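Side-chain contact in acyl-CoA dehydrogenase (Thermus thermophilus, PDB 2Z1Q), which probably uses bound FAD to oxidise saturated acyl-CoA to 2,3-dehydroacyl-CoA, passing the electrons on to an acceptor: residues V262-L267 / E402-L407. Sequence-based numbering, arbitrary orientation.
Sequences VGRYKL and EINRLL. With FAD (flavin-adenine dinucleotide), chain D.
Behind the adenosine pocket of FAD, in the helical C-terminal domain of the acyl-CoA dehydrogenase fold, Arg-264 of helix 252-288 reaches Asn-404 and Leu-407 on the short helix 401-407. The axes of the two segments approach to 13.8 Å at 110°, and from helix 252-288 a single long side chain covers most of that distance. With CG opposite the carbonyl carbon (chi1 -69°) and the chain extended from CG to NE, Arg-264 delivers its guanidinium to the far helix. Asn-404 OD1 sits over one face of that group, off-centre toward its rim, 3.2 Å from Arg-264 NE and 3.3 Å from Arg-264 CZ. Amide and guanidinium planes stand 77° apart, and the angle at NE is too poor for a hydrogen bond. NE instead donates to Glu-398 O, which also accepts from Asn-404 ND2; OD1 bonds to Ser-352 OG on helix 348-372. Leu-407 crosses the arginine at about a right angle, its CD2 set obliquely to the guanidinium and 3.7 Å from both Arg-264 NH1 and Arg-264 NH2. The same short helix lines the FAD pocket: the end of Ile-403 turns away from Arg-264, its CD1 3.2 Å from FAD N7A, and Leu-406 CD2 lies 3.5 Å from FAD N1A. A leucine in place of Arg-264 would probably cost Glu-398 O the NE donor and open a gap beside Asn-404 and Leu-407. Hydrogen bonding between Arg-264 and Asn-404 thus runs through the shared carbonyl of Glu-398, while their direct contact, an amide oxygen over a cationic face, is probably favourable electrostatically.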
loop_
_atom_site.group_PDB
_atom_site.type_symbol
_atom_site.label_atom_id
_atom_site.label_comp_id
_atom_site.label_asym_id
_atom_site.label_seq_id
_atom_site.Cartn_x
_atom_site.Cartn_y
_atom_site.Cartn_z
ATOM N N VAL B 262 7.273 -23.559 -8.769
ATOM C CA VAL B 262 6.052 -23.990 -8.111
ATOM C C VAL B 262 5.634 -22.976 -7.060
ATOM O O VAL B 262 4.446 -22.645 -6.926
ATOM C CB VAL B 262 6.257 -25.348 -7.451
ATOM C CG1 VAL B 262 5.052 -25.703 -6.583
ATOM C CG2 VAL B 262 6.501 -26.395 -8.522
ATOM N N GLY B 263 6.606 -22.499 -6.296
ATOM C CA GLY B 263 6.293 -21.528 -5.275
ATOM C C GLY B 263 5.627 -20.302 -5.862
ATOM O O GLY B 263 4.716 -19.744 -5.257
ATOM N N ARG B 264 6.049 -19.890 -7.051
ATOM C CA ARG B 264 5.459 -18.702 -7.640
ATOM C C ARG B 264 4.016 -18.858 -8.074
ATOM O O ARG B 264 3.195 -17.981 -7.795
ATOM C CB ARG B 264 6.315 -18.217 -8.803
ATOM C CG ARG B 264 7.659 -17.665 -8.351
ATOM C CD ARG B 264 8.626 -17.474 -9.507
ATOM N NE ARG B 264 9.889 -16.910 -9.037
ATOM C CZ ARG B 264 11.013 -16.871 -9.747
ATOM N NH1 ARG B 264 12.110 -16.332 -9.223
ATOM N NH2 ARG B 264 11.043 -17.375 -10.970
ATOM N N TYR B 265 3.667 -19.949 -8.741
ATOM C CA TYR B 265 2.276 -20.022 -9.135
ATOM C C TYR B 265 1.353 -20.352 -7.974
ATOM O O TYR B 265 0.195 -19.934 -7.980
ATOM C CB TYR B 265 2.067 -20.972 -10.312
ATOM C CG TYR B 265 2.368 -22.412 -10.054
ATOM C CD1 TYR B 265 1.516 -23.195 -9.266
ATOM C CD2 TYR B 265 3.453 -23.024 -10.661
ATOM C CE1 TYR B 265 1.744 -24.558 -9.106
ATOM C CE2 TYR B 265 3.691 -24.382 -10.511
ATOM C CZ TYR B 265 2.832 -25.145 -9.738
ATOM O OH TYR B 265 3.046 -26.502 -9.655
ATOM N N LYS B 266 1.852 -21.070 -6.967
ATOM C CA LYS B 266 1.016 -21.386 -5.806
ATOM C C LYS B 266 0.791 -20.091 -5.014
ATOM O O LYS B 266 -0.283 -19.871 -4.453
ATOM C CB LYS B 266 1.674 -22.465 -4.921
ATOM C CG LYS B 266 1.785 -23.844 -5.596
ATOM C CD LYS B 266 2.187 -24.949 -4.625
ATOM C CE LYS B 266 1.145 -25.119 -3.524
ATOM N NZ LYS B 266 1.532 -26.170 -2.541
ATOM N N LEU B 267 1.788 -19.217 -4.982
ATOM C CA LEU B 267 1.649 -17.955 -4.273
ATOM C C LEU B 267 0.649 -17.068 -5.031
ATOM O O LEU B 267 -0.192 -16.386 -4.426
ATOM C CB LEU B 267 3.012 -17.257 -4.181
ATOM C CG LEU B 267 3.005 -15.900 -3.484
ATOM C CD1 LEU B 267 2.512 -16.077 -2.067
ATOM C CD2 LEU B 267 4.395 -15.311 -3.488
ATOM N N GLU B 402 10.829 -7.100 -8.142
ATOM C CA GLU B 402 11.876 -6.488 -8.962
ATOM C C GLU B 402 12.594 -7.634 -9.689
ATOM O O GLU B 402 12.724 -7.621 -10.912
ATOM C CB GLU B 402 12.888 -5.720 -8.094
ATOM C CG GLU B 402 12.364 -4.419 -7.470
ATOM C CD GLU B 402 11.300 -4.642 -6.420
ATOM O OE1 GLU B 402 11.588 -5.304 -5.402
ATOM O OE2 GLU B 402 10.168 -4.159 -6.613
ATOM N N ILE B 403 13.037 -8.633 -8.923
ATOM C CA ILE B 403 13.728 -9.801 -9.490
ATOM C C ILE B 403 12.865 -10.511 -10.541
ATOM O O ILE B 403 13.357 -10.889 -11.604
ATOM C CB ILE B 403 14.147 -10.816 -8.375
ATOM C CG1 ILE B 403 15.642 -10.689 -8.091
ATOM C CG2 ILE B 403 13.865 -12.252 -8.797
ATOM C CD1 ILE B 403 16.042 -9.354 -7.591
ATOM N N ASN B 404 11.582 -10.677 -10.253
ATOM C CA ASN B 404 10.686 -11.329 -11.203
ATOM C C ASN B 404 10.484 -10.482 -12.455
ATOM O O ASN B 404 10.419 -11.017 -13.563
ATOM C CB ASN B 404 9.347 -11.633 -10.537
ATOM C CG ASN B 404 9.396 -12.900 -9.717
ATOM O OD1 ASN B 404 9.474 -13.999 -10.272
ATOM N ND2 ASN B 404 9.367 -12.760 -8.390
ATOM N N ARG B 405 10.400 -9.165 -12.279
ATOM C CA ARG B 405 10.226 -8.262 -13.411
ATOM C C ARG B 405 11.425 -8.347 -14.359
ATOM O O ARG B 405 11.276 -8.167 -15.566
ATOM C CB ARG B 405 10.034 -6.810 -12.950
ATOM C CG ARG B 405 8.601 -6.440 -12.547
ATOM C CD ARG B 405 8.441 -4.940 -12.314
ATOM N NE ARG B 405 7.029 -4.566 -12.231
ATOM C CZ ARG B 405 6.254 -4.777 -11.167
ATOM N NH1 ARG B 405 4.971 -4.407 -11.206
ATOM N NH2 ARG B 405 6.743 -5.324 -10.058
ATOM N N LEU B 406 12.614 -8.605 -13.817
ATOM C CA LEU B 406 13.804 -8.712 -14.657
ATOM C C LEU B 406 13.835 -10.044 -15.409
ATOM O O LEU B 406 14.428 -10.139 -16.490
ATOM C CB LEU B 406 15.069 -8.573 -13.810
ATOM C CG LEU B 406 15.656 -7.166 -13.650
ATOM C CD1 LEU B 406 14.553 -6.155 -13.453
ATOM C CD2 LEU B 406 16.618 -7.151 -12.474
ATOM N N LEU B 407 13.188 -11.060 -14.838
ATOM C CA LEU B 407 13.153 -12.387 -15.445
ATOM C C LEU B 407 12.143 -12.538 -16.582
ATOM O O LEU B 407 12.418 -13.210 -17.575
ATOM C CB LEU B 407 12.861 -13.447 -14.373
ATOM C CG LEU B 407 14.002 -14.013 -13.514
ATOM C CD1 LEU B 407 14.830 -12.888 -12.913
ATOM C CD2 LEU B 407 13.414 -14.889 -12.416
HETATM P PA FAD D . 17.259 -7.222 0.204
HETATM O O1A FAD D . 16.155 -7.330 1.124
HETATM O O2A FAD D . 18.677 -7.923 0.424
HETATM O O5B FAD D . 16.895 -6.865 -1.277
HETATM C C5B FAD D . 16.614 -5.470 -1.380
HETATM C C4B FAD D . 16.454 -5.356 -2.879
HETATM O O4B FAD D . 16.259 -6.424 -3.717
HETATM C C3B FAD D . 15.789 -4.061 -3.532
HETATM O O3B FAD D . 16.720 -2.973 -3.565
HETATM C C2B FAD D . 15.515 -4.782 -4.915
HETATM O O2B FAD D . 15.455 -3.933 -6.066
HETATM C C1B FAD D . 16.751 -5.614 -4.721
HETATM N N9A FAD D . 17.437 -6.296 -5.777
HETATM C C8A FAD D . 18.097 -7.470 -5.551
HETATM N N7A FAD D . 18.671 -7.872 -6.624
HETATM C C5A FAD D . 18.405 -7.003 -7.622
HETATM C C6A FAD D . 18.764 -6.921 -9.001
HETATM N N6A FAD D . 19.550 -7.909 -9.559
HETATM N N1A FAD D . 18.303 -5.861 -9.719
HETATM C C2A FAD D . 17.565 -4.901 -9.171
HETATM N N3A FAD D . 17.233 -4.955 -7.897
HETATM C C4A FAD D . 17.612 -5.950 -7.079
HETATM N N1 FAD D . 14.115 -17.996 3.193
HETATM C C2 FAD D . 14.298 -19.328 3.063
HETATM O O2 FAD D . 15.331 -19.724 2.548
HETATM N N3 FAD D . 13.395 -20.243 3.498
HETATM C C4 FAD D . 12.216 -19.878 4.110
HETATM O O4 FAD D . 11.420 -20.697 4.499
HETATM C C4X FAD D . 11.960 -18.429 4.301
HETATM N N5 FAD D . 10.861 -17.963 4.918
HETATM C C5X FAD D . 10.675 -16.632 5.118
HETATM C C6 FAD D . 9.526 -16.141 5.836
HETATM C C7 FAD D . 9.383 -14.763 6.068
HETATM C C7M FAD D . 8.183 -14.260 6.848
HETATM C C8 FAD D . 10.361 -13.840 5.579
HETATM C C8M FAD D . 10.249 -12.351 5.816
HETATM C C9 FAD D . 11.457 -14.299 4.881
HETATM C C9A FAD D . 11.646 -15.694 4.640
HETATM N N10 FAD D . 12.800 -16.141 3.960
HETATM C C10 FAD D . 13.011 -17.494 3.782
HETATM C "C1'" FAD D . 13.723 -15.122 3.530
HETATM C "C2'" FAD D . 13.634 -14.745 2.044
HETATM O "O2'" FAD D . 14.007 -15.835 1.215
HETATM C "C3'" FAD D . 14.590 -13.597 1.979
HETATM O "O3'" FAD D . 14.064 -12.551 2.846
HETATM C "C4'" FAD D . 14.764 -12.976 0.621
HETATM O "O4'" FAD D . 15.302 -13.873 -0.354
HETATM C "C5'" FAD D . 15.664 -11.841 0.952
HETATM O "O5'" FAD D . 15.960 -11.040 -0.078
HETATM P P FAD D . 16.643 -9.844 0.745
HETATM O O1P FAD D . 15.687 -9.440 1.809
HETATM O O2P FAD D . 18.034 -10.334 1.432
HETATM O O3P FAD D . 16.827 -8.679 -0.386
#